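Long-range contact in D-glyceraldehyde dehydrogenase (NADP(+)) (Thermoplasma acidophilum, PDB 5IZD), which oxidises D-glyceraldehyde to (R)-glycerate with NADP(+) as the electron acceptor in the non-phosphorylated Entner-Doudoroff pathway: residues S128-V142 and E466-S478. Residues are numbered along the deposited sequence; the frame is centred on the assembly and turned at random.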
# COMPACT_ATOMS: atom_id res chain seq x y z
N SER A 128 20.00 3.64 13.81
CA SER A 128 19.91 4.75 12.86
C SER A 128 20.80 4.55 11.65
O SER A 128 20.59 5.22 10.68
CB SER A 128 20.33 6.07 13.51
OG SER A 128 21.71 6.04 13.78
N HIS A 129 21.83 3.71 11.72
CA HIS A 129 22.65 3.46 10.53
C HIS A 129 22.43 2.06 9.92
O HIS A 129 23.37 1.46 9.41
CB HIS A 129 24.12 3.71 10.86
CG HIS A 129 24.47 5.16 10.92
ND1 HIS A 129 23.99 5.99 11.90
CD2 HIS A 129 25.20 5.94 10.09
CE1 HIS A 129 24.44 7.21 11.71
NE2 HIS A 129 25.17 7.21 10.60
N ARG A 130 21.19 1.60 10.02
CA ARG A 130 20.72 0.36 9.44
C ARG A 130 19.39 0.61 8.73
O ARG A 130 18.54 1.36 9.23
CB ARG A 130 20.52 -0.69 10.53
CG ARG A 130 21.81 -1.37 10.93
CD ARG A 130 21.60 -2.26 12.14
NE ARG A 130 22.86 -2.87 12.54
CZ ARG A 130 23.00 -3.87 13.39
NH1 ARG A 130 21.96 -4.40 14.02
NH2 ARG A 130 24.21 -4.32 13.65
N LYS A 131 19.23 -0.04 7.59
CA LYS A 131 17.94 -0.08 6.86
C LYS A 131 17.68 -1.51 6.40
O LYS A 131 18.61 -2.32 6.28
CB LYS A 131 17.91 0.89 5.65
CG LYS A 131 18.03 2.39 6.01
CD LYS A 131 16.79 2.89 6.76
CE LYS A 131 16.83 4.34 7.22
NZ LYS A 131 17.82 4.58 8.32
N ILE A 132 16.42 -1.80 6.11
CA ILE A 132 16.03 -3.08 5.54
C ILE A 132 15.34 -2.81 4.18
O ILE A 132 14.31 -2.18 4.12
CB ILE A 132 15.14 -3.84 6.53
CG1 ILE A 132 15.91 -4.10 7.81
CG2 ILE A 132 14.68 -5.19 5.92
CD1 ILE A 132 15.03 -4.65 8.92
N PHE A 133 15.97 -3.24 3.10
CA PHE A 133 15.45 -3.02 1.76
C PHE A 133 14.64 -4.26 1.38
O PHE A 133 15.14 -5.41 1.42
CB PHE A 133 16.58 -2.73 0.79
CG PHE A 133 17.34 -1.51 1.13
CD1 PHE A 133 16.85 -0.26 0.82
CD2 PHE A 133 18.51 -1.58 1.90
CE1 PHE A 133 17.52 0.90 1.22
CE2 PHE A 133 19.21 -0.43 2.24
CZ PHE A 133 18.70 0.82 1.90
N GLN A 134 13.40 -4.06 0.98
CA GLN A 134 12.61 -5.21 0.52
C GLN A 134 12.34 -5.12 -0.96
O GLN A 134 11.59 -4.29 -1.37
CB GLN A 134 11.34 -5.29 1.35
CG GLN A 134 11.70 -5.49 2.81
CD GLN A 134 10.53 -5.49 3.72
OE1 GLN A 134 9.64 -4.65 3.61
NE2 GLN A 134 10.52 -6.42 4.64
N TYR A 135 12.96 -5.99 -1.75
CA TYR A 135 12.81 -5.96 -3.20
C TYR A 135 11.75 -6.97 -3.61
O TYR A 135 11.58 -7.97 -2.95
CB TYR A 135 14.11 -6.38 -3.91
CG TYR A 135 15.21 -5.37 -3.94
CD1 TYR A 135 15.29 -4.35 -3.01
CD2 TYR A 135 16.20 -5.42 -4.93
CE1 TYR A 135 16.31 -3.45 -3.05
CE2 TYR A 135 17.23 -4.49 -4.95
CZ TYR A 135 17.27 -3.51 -4.00
OH TYR A 135 18.25 -2.55 -3.93
N LYS A 136 11.08 -6.72 -4.72
CA LYS A 136 10.13 -7.66 -5.28
C LYS A 136 10.75 -8.14 -6.58
O LYS A 136 11.08 -7.31 -7.44
CB LYS A 136 8.81 -6.96 -5.49
CG LYS A 136 7.96 -7.08 -4.25
CD LYS A 136 6.64 -6.38 -4.37
CE LYS A 136 6.07 -6.35 -2.97
NZ LYS A 136 4.77 -5.66 -2.95
N VAL A 137 11.00 -9.46 -6.68
CA VAL A 137 11.74 -10.06 -7.79
C VAL A 137 10.93 -11.26 -8.35
O VAL A 137 10.17 -11.87 -7.62
CB VAL A 137 13.13 -10.54 -7.37
CG1 VAL A 137 13.99 -9.40 -6.93
CG2 VAL A 137 13.06 -11.59 -6.27
N PRO A 138 11.18 -11.64 -9.59
CA PRO A 138 10.44 -12.82 -10.08
C PRO A 138 10.81 -14.11 -9.31
O PRO A 138 11.89 -14.19 -8.73
CB PRO A 138 10.83 -12.91 -11.58
CG PRO A 138 11.86 -11.89 -11.82
CD PRO A 138 12.00 -11.00 -10.63
N TYR A 139 9.88 -15.05 -9.24
CA TYR A 139 10.16 -16.42 -8.73
C TYR A 139 11.11 -17.16 -9.63
O TYR A 139 11.84 -18.02 -9.17
CB TYR A 139 8.90 -17.28 -8.57
CG TYR A 139 8.12 -16.98 -7.34
CD1 TYR A 139 7.26 -15.92 -7.30
CD2 TYR A 139 8.26 -17.77 -6.21
CE1 TYR A 139 6.56 -15.62 -6.15
CE2 TYR A 139 7.56 -17.49 -5.03
CZ TYR A 139 6.74 -16.40 -5.00
OH TYR A 139 6.01 -16.10 -3.89
N GLY A 140 11.08 -16.88 -10.92
CA GLY A 140 11.92 -17.65 -11.85
C GLY A 140 11.11 -18.34 -12.90
O GLY A 140 10.56 -17.64 -13.72
N ILE A 141 11.01 -19.67 -12.86
CA ILE A 141 10.23 -20.44 -13.83
C ILE A 141 8.82 -20.79 -13.39
O ILE A 141 8.63 -21.50 -12.40
CB ILE A 141 10.93 -21.76 -14.22
CG1 ILE A 141 12.34 -21.43 -14.70
CG2 ILE A 141 10.11 -22.46 -15.31
CD1 ILE A 141 13.25 -22.64 -14.79
N VAL A 142 7.85 -20.24 -14.13
CA VAL A 142 6.42 -20.41 -13.88
C VAL A 142 5.90 -21.52 -14.84
O VAL A 142 6.17 -21.46 -16.04
CB VAL A 142 5.66 -19.07 -14.17
CG1 VAL A 142 4.17 -19.26 -14.19
CG2 VAL A 142 6.06 -17.99 -13.18
N GLU A 466 1.33 -12.03 -6.68
CA GLU A 466 1.58 -13.45 -6.41
C GLU A 466 2.73 -13.98 -7.24
O GLU A 466 3.31 -15.01 -6.87
CB GLU A 466 0.34 -14.35 -6.64
CG GLU A 466 -0.87 -14.04 -5.75
CD GLU A 466 -0.73 -14.35 -4.25
OE1 GLU A 466 0.37 -14.72 -3.74
OE2 GLU A 466 -1.77 -14.21 -3.54
N TYR A 467 3.07 -13.30 -8.32
CA TYR A 467 4.18 -13.72 -9.18
C TYR A 467 5.55 -13.07 -8.86
O TYR A 467 6.56 -13.30 -9.56
CB TYR A 467 3.81 -13.44 -10.64
CG TYR A 467 2.64 -14.27 -11.13
CD1 TYR A 467 2.84 -15.54 -11.68
CD2 TYR A 467 1.31 -13.80 -11.06
CE1 TYR A 467 1.78 -16.30 -12.19
CE2 TYR A 467 0.24 -14.57 -11.54
CZ TYR A 467 0.48 -15.80 -12.12
OH TYR A 467 -0.57 -16.58 -12.56
N LEU A 468 5.56 -12.26 -7.82
CA LEU A 468 6.78 -11.63 -7.31
C LEU A 468 7.09 -12.17 -5.92
O LEU A 468 6.20 -12.35 -5.07
CB LEU A 468 6.58 -10.12 -7.25
CG LEU A 468 6.43 -9.43 -8.59
CD1 LEU A 468 5.86 -8.03 -8.41
CD2 LEU A 468 7.79 -9.33 -9.26
N LYS A 469 8.38 -12.42 -5.69
CA LYS A 469 8.90 -12.78 -4.38
C LYS A 469 9.56 -11.58 -3.70
O LYS A 469 10.40 -10.93 -4.31
CB LYS A 469 9.93 -13.88 -4.54
CG LYS A 469 10.44 -14.41 -3.21
CD LYS A 469 9.40 -15.34 -2.61
CE LYS A 469 9.81 -15.79 -1.23
NZ LYS A 469 8.74 -16.74 -0.81
N LEU A 470 9.23 -11.36 -2.44
CA LEU A 470 9.80 -10.31 -1.63
C LEU A 470 11.07 -10.88 -1.03
O LEU A 470 11.07 -11.96 -0.56
CB LEU A 470 8.82 -9.91 -0.55
CG LEU A 470 8.90 -8.55 0.14
CD1 LEU A 470 8.98 -7.36 -0.76
CD2 LEU A 470 7.78 -8.33 1.14
N LYS A 471 12.17 -10.15 -1.06
CA LYS A 471 13.45 -10.61 -0.45
C LYS A 471 13.99 -9.40 0.32
O LYS A 471 13.74 -8.28 -0.11
CB LYS A 471 14.44 -11.06 -1.55
CG LYS A 471 15.06 -9.95 -2.32
CD LYS A 471 15.74 -10.34 -3.59
CE LYS A 471 16.82 -11.40 -3.50
NZ LYS A 471 18.08 -10.97 -2.81
N ASN A 472 14.74 -9.63 1.40
CA ASN A 472 15.23 -8.54 2.27
C ASN A 472 16.74 -8.42 2.20
O ASN A 472 17.47 -9.42 2.14
CB ASN A 472 14.88 -8.74 3.77
CG ASN A 472 13.46 -9.23 4.01
OD1 ASN A 472 12.56 -8.47 4.42
ND2 ASN A 472 13.24 -10.53 3.76
N ILE A 473 17.19 -7.19 2.27
CA ILE A 473 18.58 -6.91 2.41
C ILE A 473 18.74 -5.96 3.63
O ILE A 473 18.24 -4.85 3.61
CB ILE A 473 19.17 -6.28 1.14
CG1 ILE A 473 18.85 -7.17 -0.09
CG2 ILE A 473 20.66 -6.13 1.29
CD1 ILE A 473 17.58 -6.81 -0.83
N TYR A 474 19.46 -6.44 4.63
CA TYR A 474 19.68 -5.77 5.89
C TYR A 474 21.05 -5.15 5.73
O TYR A 474 22.03 -5.87 5.52
CB TYR A 474 19.72 -6.79 7.03
CG TYR A 474 18.38 -7.34 7.52
CD1 TYR A 474 17.64 -8.24 6.77
CD2 TYR A 474 17.87 -6.94 8.77
CE1 TYR A 474 16.42 -8.73 7.21
CE2 TYR A 474 16.67 -7.46 9.26
CZ TYR A 474 15.94 -8.33 8.46
OH TYR A 474 14.78 -8.82 8.99
N VAL A 475 21.16 -3.83 5.78
CA VAL A 475 22.46 -3.21 5.59
C VAL A 475 22.81 -2.42 6.83
O VAL A 475 21.97 -1.70 7.33
CB VAL A 475 22.47 -2.26 4.37
CG1 VAL A 475 23.87 -1.65 4.22
CG2 VAL A 475 22.15 -3.00 3.07
N ASP A 476 24.06 -2.57 7.30
CA ASP A 476 24.63 -1.72 8.36
C ASP A 476 25.68 -0.83 7.73
O ASP A 476 26.69 -1.27 7.27
CB ASP A 476 25.24 -2.59 9.46
CG ASP A 476 25.71 -1.77 10.70
OD1 ASP A 476 26.46 -0.78 10.53
OD2 ASP A 476 25.36 -2.12 11.85
N TYR A 477 25.46 0.47 7.77
CA TYR A 477 26.41 1.44 7.25
C TYR A 477 26.93 2.43 8.32
O TYR A 477 27.34 3.55 8.01
CB TYR A 477 25.77 2.21 6.12
CG TYR A 477 24.42 2.78 6.41
CD1 TYR A 477 23.27 2.03 6.17
CD2 TYR A 477 24.26 4.11 6.89
CE1 TYR A 477 22.02 2.54 6.42
CE2 TYR A 477 23.01 4.64 7.12
CZ TYR A 477 21.89 3.85 6.86
OH TYR A 477 20.61 4.30 7.04
N SER A 478 26.96 2.01 9.56
CA SER A 478 27.58 2.80 10.63
C SER A 478 29.06 3.06 10.36
O SER A 478 29.55 4.10 10.81
CB SER A 478 27.40 2.12 11.99
OG SER A 478 28.20 0.96 12.07
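K131, F133, Y135 and V137 exchange paired backbone hydrogen bonds with V475, I473, K471 and K469, zipping strands 130-138 and 468-476 into an antiparallel ladder whose N-to-C directions lie 144° apart, so the two strands twist across each other. Packing is tight along its middle. On the face bearing I132, Q134, N472 and Y474, the I132 side chain lies alongside the Y474 ring, CG1 standing 4.0 Å from the ring centroid over one face. Next to it the Q134 amide reaches N472 in nearly its own plane, NE2 donating to OD1 at 2.9 Å, although the two amides are turned 55° apart; Y446 and G431 of the second subunit take up the other end of N472 through ND2. On the reverse face I473 CD1 makes a CH-pi contact with the Y135 ring, offset toward its rim, and F133 meets its own counterpart in the third subunit. Where the strands part, Y139 sets a ring face under K469 CB, 4.1 Å from the centroid.

The far end is more polar and solvent-facing, with H129, R130 and S478 partly exposed. There H129 O sits over the centre of the Y477 ring, whose OH accepts a hydrogen bond from K131 NZ at 3.1 Å; the same ammonium forms a salt bridge with E426 of the fourth subunit. R130 grips D476 side-on, NE and NH2 converging on OD2 at 2.7 and 3.1 Å. With CG anti to the backbone N (chi1 -173°), D476 OD1 accepts from S478 N, closing an Asx turn, and also from S478 OG. Replacing D476 by alanine takes away both carboxylate oxygens and is likely to leave the R130 guanidinium without this charged partner and the turn without its acceptor. N472 to V475 pair in parallel with a strand of the second subunit, carrying the sheet across the interface; with strand 120-124 on the other side of 130-138, this three-stranded antiparallel arm is the oligomerisation element characteristic of the aldehyde dehydrogenase fold.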